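Local coordinates for citrate synthase (Mycobacterium tuberculosis, PDB 4TVM), which catalyses the condensation of oxaloacetate with acetyl-CoA and water to give citrate and CoA, a step of the Krebs cycle, at residues Gly34-Leu37 / Ala38-His42; Gly158-Glu161 / Leu162-Arg166. All blocks are in the same frame, centred on the assembly; numbering follows the deposited sequence.

Interaction 1: Gly34-Leu37 / Ala38-His42; sequences GPLL and AKTGH
In the loop that leads from strand 29-32 to strand 42-45, Pro35 and Lys39 meet through their backbones. Lys39 N gives its hydrogen to Pro35 O at 2.6 Å, nearly in line with the carbonyl bond, while the carbon stem of Lys39 runs beside that oxygen and its chain bends about the CB-CG bond. One residue on, Thr40 N points to Leu36 O, but that oxygen is crowded in the model, so the bond is doubtful. The peptides before Ala38 and Lys39 are modelled cis.

Leu36 sends CG anti to its backbone N (chi1 -179°), and its side chain lies obliquely across that of Thr40, CD1 being 4.1 Å from Thr40 CG2. Leu37 lies alongside the backbone of His42, CD2 being 3.5 Å from His42 C. The imidazole bonds two residues back: ND1 donates to Thr40 O at 2.9 Å, with the oxygen at the ring edge and in the ring plane, though ND1 itself stands above the carbonyl plane.

The Leu37 N hydrogen goes to Asn51 OD1 of the second subunit. Leu36 also packs on Thr44 of strand 42-45, and His42 pairs in a parallel ladder with a strand of that subunit, carrying the sheet across the dimer interface.

Interaction 2: Gly158-Glu161 / Leu162-Arg166; sequences GQVE and LSTIR
Gly158 and Leu162 make the first turn: Gly158 O takes the hydrogen of Leu162 N at 3.1 Å, from well above the carbonyl plane, and Leu162 CB sits 3.4 Å from the same oxygen. Gly158 is the N-cap, and its positive phi (110°) suits a residue without a side chain.

Gln159 O is gripped twice by Ser163. Ser163 N comes at 3.0 Å in an almost straight bond (168° at the hydrogen), and Ser163 OG reaches the oxygen at 3.2 Å from the opposite face of the carbonyl plane. Having OG between the backbone N and the carbonyl carbon turns this hydroxyl back along the helix. The Gln159 amide takes no part in this grip; its OE1 accepts from Asp153 N.

This is the start of helix 159-182, part of the mainly helical C-terminal domain of citrate synthase. Val160 O repeats the double grip, with Thr164 N at 2.7 Å and Thr164 OG1 at 2.9 Å on opposite faces, so the hydroxyl of buried Thr164 bonds within its own helix, and weakly with Arg400 NH1. The side chains of Val160 and Thr164 meet through CG1 and that hydroxyl, and both face helix 383-403, Val160 resting on Trp399 and Thr164 on Ile396.

Glu161 O receives the next backbone bond, from Ile165 N at 3.1 Å, with Ile165 CG1 close beside it. The acid folds about its CB-CG bond (chi2 65°) and takes OE2 to the hydroxyl of Tyr94 and to a salt bridge with Arg400 NH1. Beyond it, Leu162 CG lies 3.9 Å over one face of the Arg166 guanidinium, toward its rim.

In the fold
Interaction 1 and interaction 2 lie far apart, their centres about 40 Å from each other, and share no element of the fold. The first belongs to a loop between strands, 35 Å from the centre of the chain, where residues of a second subunit pack on it and bond to it; the second opens a helix 18 Å from that centre, and no other chain touches its two segments. Interaction 1 has one sure backbone bond between residues four apart, whereas 158-166 repeats such bonds regularly and adds serine and threonine hydroxyls. Salt bridges to neighbouring parts of the same chain border interaction 2; a hydrogen bond and a ladder to the second subunit border interaction 1. Both are partly buried and lie away from the oxaloacetate pocket.

Interaction 1: Gly34-Leu37 / Ala38-His42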
loop_
_atom_site.group_PDB
_atom_site.type_symbol
_atom_site.label_atom_id
_atom_site.label_comp_id
_atom_site.label_asym_id
_atom_site.label_seq_id
_atom_site.Cartn_x
_atom_site.Cartn_y
_atom_site.Cartn_z
ATOM N N GLY A 34 -4.938 -20.257 -16.924
ATOM C CA GLY A 34 -3.743 -21.077 -16.924
ATOM C C GLY A 34 -2.587 -20.115 -17.058
ATOM O O GLY A 34 -2.560 -19.089 -16.368
ATOM N N PRO A 35 -1.615 -20.462 -17.916
ATOM C CA PRO A 35 -0.756 -19.454 -18.523
ATOM C C PRO A 35 -1.517 -18.828 -19.703
ATOM O O PRO A 35 -1.277 -19.155 -20.871
ATOM C CB PRO A 35 0.500 -20.235 -18.948
ATOM C CG PRO A 35 0.147 -21.688 -18.870
ATOM C CD PRO A 35 -1.109 -21.840 -18.067
ATOM N N LEU A 36 -2.454 -17.942 -19.375
ATOM C CA LEU A 36 -3.400 -17.445 -20.370
ATOM C C LEU A 36 -2.751 -16.763 -21.569
ATOM O O LEU A 36 -3.231 -16.939 -22.683
ATOM C CB LEU A 36 -4.452 -16.528 -19.746
ATOM C CG LEU A 36 -5.523 -15.972 -20.698
ATOM C CD1 LEU A 36 -6.283 -17.064 -21.430
ATOM C CD2 LEU A 36 -6.499 -15.095 -19.941
ATOM N N LEU A 37 -1.685 -15.993 -21.368
ATOM C CA LEU A 37 -0.921 -15.490 -22.522
ATOM C C LEU A 37 0.545 -15.796 -22.418
ATOM O O LEU A 37 1.101 -15.646 -21.347
ATOM C CB LEU A 37 -1.082 -13.981 -22.729
ATOM C CG LEU A 37 -0.756 -12.854 -21.734
ATOM C CD1 LEU A 37 0.715 -12.663 -21.385
ATOM C CD2 LEU A 37 -1.269 -11.580 -22.392
ATOM N N ALA A 38 1.162 -16.351 -23.462
ATOM C CA ALA A 38 0.571 -17.398 -24.268
ATOM C C ALA A 38 0.612 -18.429 -23.187
ATOM O O ALA A 38 1.480 -18.327 -22.307
ATOM C CB ALA A 38 1.458 -17.783 -25.438
ATOM N N LYS A 39 -0.248 -19.437 -23.202
ATOM C CA LYS A 39 -0.818 -20.099 -24.375
ATOM C C LYS A 39 -1.592 -19.328 -25.437
ATOM O O LYS A 39 -1.737 -19.835 -26.550
ATOM C CB LYS A 39 -1.763 -21.191 -23.874
ATOM C CG LYS A 39 -1.146 -22.161 -22.882
ATOM C CD LYS A 39 -0.665 -23.443 -23.547
ATOM C CE LYS A 39 -0.676 -24.601 -22.557
ATOM N NZ LYS A 39 -0.494 -25.905 -23.251
ATOM N N THR A 40 -2.142 -18.164 -25.118
ATOM C CA THR A 40 -3.064 -17.512 -26.046
ATOM C C THR A 40 -2.747 -16.095 -26.486
ATOM O O THR A 40 -3.475 -15.550 -27.314
ATOM C CB THR A 40 -4.480 -17.472 -25.437
ATOM O OG1 THR A 40 -4.549 -16.461 -24.428
ATOM C CG2 THR A 40 -4.847 -18.818 -24.819
ATOM N N GLY A 41 -1.703 -15.473 -25.949
ATOM C CA GLY A 41 -1.452 -14.062 -26.250
ATOM C C GLY A 41 -2.611 -13.119 -25.925
ATOM O O GLY A 41 -2.748 -12.049 -26.534
ATOM N N HIS A 42 -3.449 -13.498 -24.967
ATOM C CA HIS A 42 -4.559 -12.657 -24.561
ATOM C C HIS A 42 -4.607 -12.510 -23.041
ATOM O O HIS A 42 -4.080 -13.351 -22.318
ATOM C CB HIS A 42 -5.857 -13.283 -25.068
ATOM C CG HIS A 42 -6.171 -12.958 -26.497
ATOM N ND1 HIS A 42 -5.680 -13.684 -27.561
ATOM C CD2 HIS A 42 -6.948 -11.988 -27.031
ATOM C CE1 HIS A 42 -6.131 -13.162 -28.688
ATOM N NE2 HIS A 42 -6.913 -12.139 -28.392
#

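Interaction 2: Gly158-Glu161 / Leu162-Arg166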
loop_
_atom_site.group_PDB
_atom_site.type_symbol
_atom_site.label_atom_id
_atom_site.label_comp_id
_atom_site.label_asym_id
_atom_site.label_seq_id
_atom_site.Cartn_x
_atom_site.Cartn_y
_atom_site.Cartn_z
ATOM N N GLY A 158 7.250 -16.991 14.787
ATOM C CA GLY A 158 7.664 -16.784 16.144
ATOM C C GLY A 158 8.073 -15.335 16.149
ATOM O O GLY A 158 7.791 -14.604 17.095
ATOM N N GLN A 159 8.747 -14.926 15.083
ATOM C CA GLN A 159 8.953 -13.521 14.809
ATOM C C GLN A 159 7.669 -12.893 14.314
ATOM O O GLN A 159 7.270 -11.831 14.776
ATOM C CB GLN A 159 10.102 -13.315 13.823
ATOM C CG GLN A 159 11.352 -12.876 14.566
ATOM C CD GLN A 159 12.564 -12.710 13.678
ATOM O OE1 GLN A 159 12.570 -11.920 12.730
ATOM N NE2 GLN A 159 13.604 -13.479 13.964
ATOM N N VAL A 160 6.999 -13.565 13.397
ATOM C CA VAL A 160 5.689 -13.124 12.945
ATOM C C VAL A 160 4.721 -13.084 14.124
ATOM O O VAL A 160 3.850 -12.220 14.229
ATOM C CB VAL A 160 5.146 -14.110 11.938
ATOM C CG1 VAL A 160 3.693 -13.828 11.637
ATOM C CG2 VAL A 160 5.970 -14.030 10.659
ATOM N N GLU A 161 4.895 -14.045 15.008
ATOM C CA GLU A 161 4.064 -14.158 16.153
ATOM C C GLU A 161 4.251 -12.972 17.088
ATOM O O GLU A 161 3.300 -12.430 17.609
ATOM C CB GLU A 161 4.449 -15.431 16.891
ATOM C CG GLU A 161 3.362 -15.919 17.786
ATOM C CD GLU A 161 2.146 -16.346 16.989
ATOM O OE1 GLU A 161 2.114 -17.501 16.513
ATOM O OE2 GLU A 161 1.234 -15.510 16.824
ATOM N N LEU A 162 5.502 -12.600 17.316
ATOM C CA LEU A 162 5.835 -11.538 18.224
ATOM C C LEU A 162 5.388 -10.192 17.663
ATOM O O LEU A 162 4.868 -9.356 18.415
ATOM C CB LEU A 162 7.338 -11.548 18.439
ATOM C CG LEU A 162 7.947 -10.547 19.408
ATOM C CD1 LEU A 162 7.323 -10.648 20.787
ATOM C CD2 LEU A 162 9.446 -10.766 19.478
ATOM N N SER A 163 5.538 -9.970 16.355
ATOM C CA SER A 163 5.011 -8.728 15.781
ATOM C C SER A 163 3.522 -8.771 15.460
ATOM O O SER A 163 2.911 -7.719 15.214
ATOM C CB SER A 163 5.827 -8.241 14.559
ATOM O OG SER A 163 5.877 -9.193 13.507
ATOM N N THR A 164 2.914 -9.952 15.436
ATOM C CA THR A 164 1.433 -10.012 15.437
ATOM C C THR A 164 0.958 -9.458 16.775
ATOM O O THR A 164 0.081 -8.607 16.834
ATOM C CB THR A 164 0.938 -11.435 15.224
ATOM O OG1 THR A 164 1.046 -11.749 13.831
ATOM C CG2 THR A 164 -0.510 -11.643 15.710
ATOM N N ILE A 165 1.608 -9.900 17.841
ATOM C CA ILE A 165 1.286 -9.441 19.179
ATOM C C ILE A 165 1.533 -7.957 19.310
ATOM O O ILE A 165 0.640 -7.198 19.690
ATOM C CB ILE A 165 2.096 -10.219 20.249
ATOM C CG1 ILE A 165 1.812 -11.726 20.154
ATOM C CG2 ILE A 165 1.715 -9.763 21.631
ATOM C CD1 ILE A 165 0.317 -12.063 20.072
ATOM N N ARG A 166 2.756 -7.543 19.006
ATOM C CA ARG A 166 3.125 -6.127 19.051
ATOM C C ARG A 166 2.138 -5.211 18.331
ATOM O O ARG A 166 1.854 -4.113 18.796
ATOM C CB ARG A 166 4.500 -5.941 18.438
ATOM C CG ARG A 166 5.606 -5.876 19.457
ATOM C CD ARG A 166 6.910 -6.390 18.917
ATOM N NE ARG A 166 7.921 -6.295 19.947
ATOM C CZ ARG A 166 9.207 -6.574 19.766
ATOM N NH1 ARG A 166 9.649 -6.969 18.568
ATOM N NH2 ARG A 166 10.051 -6.456 20.790
#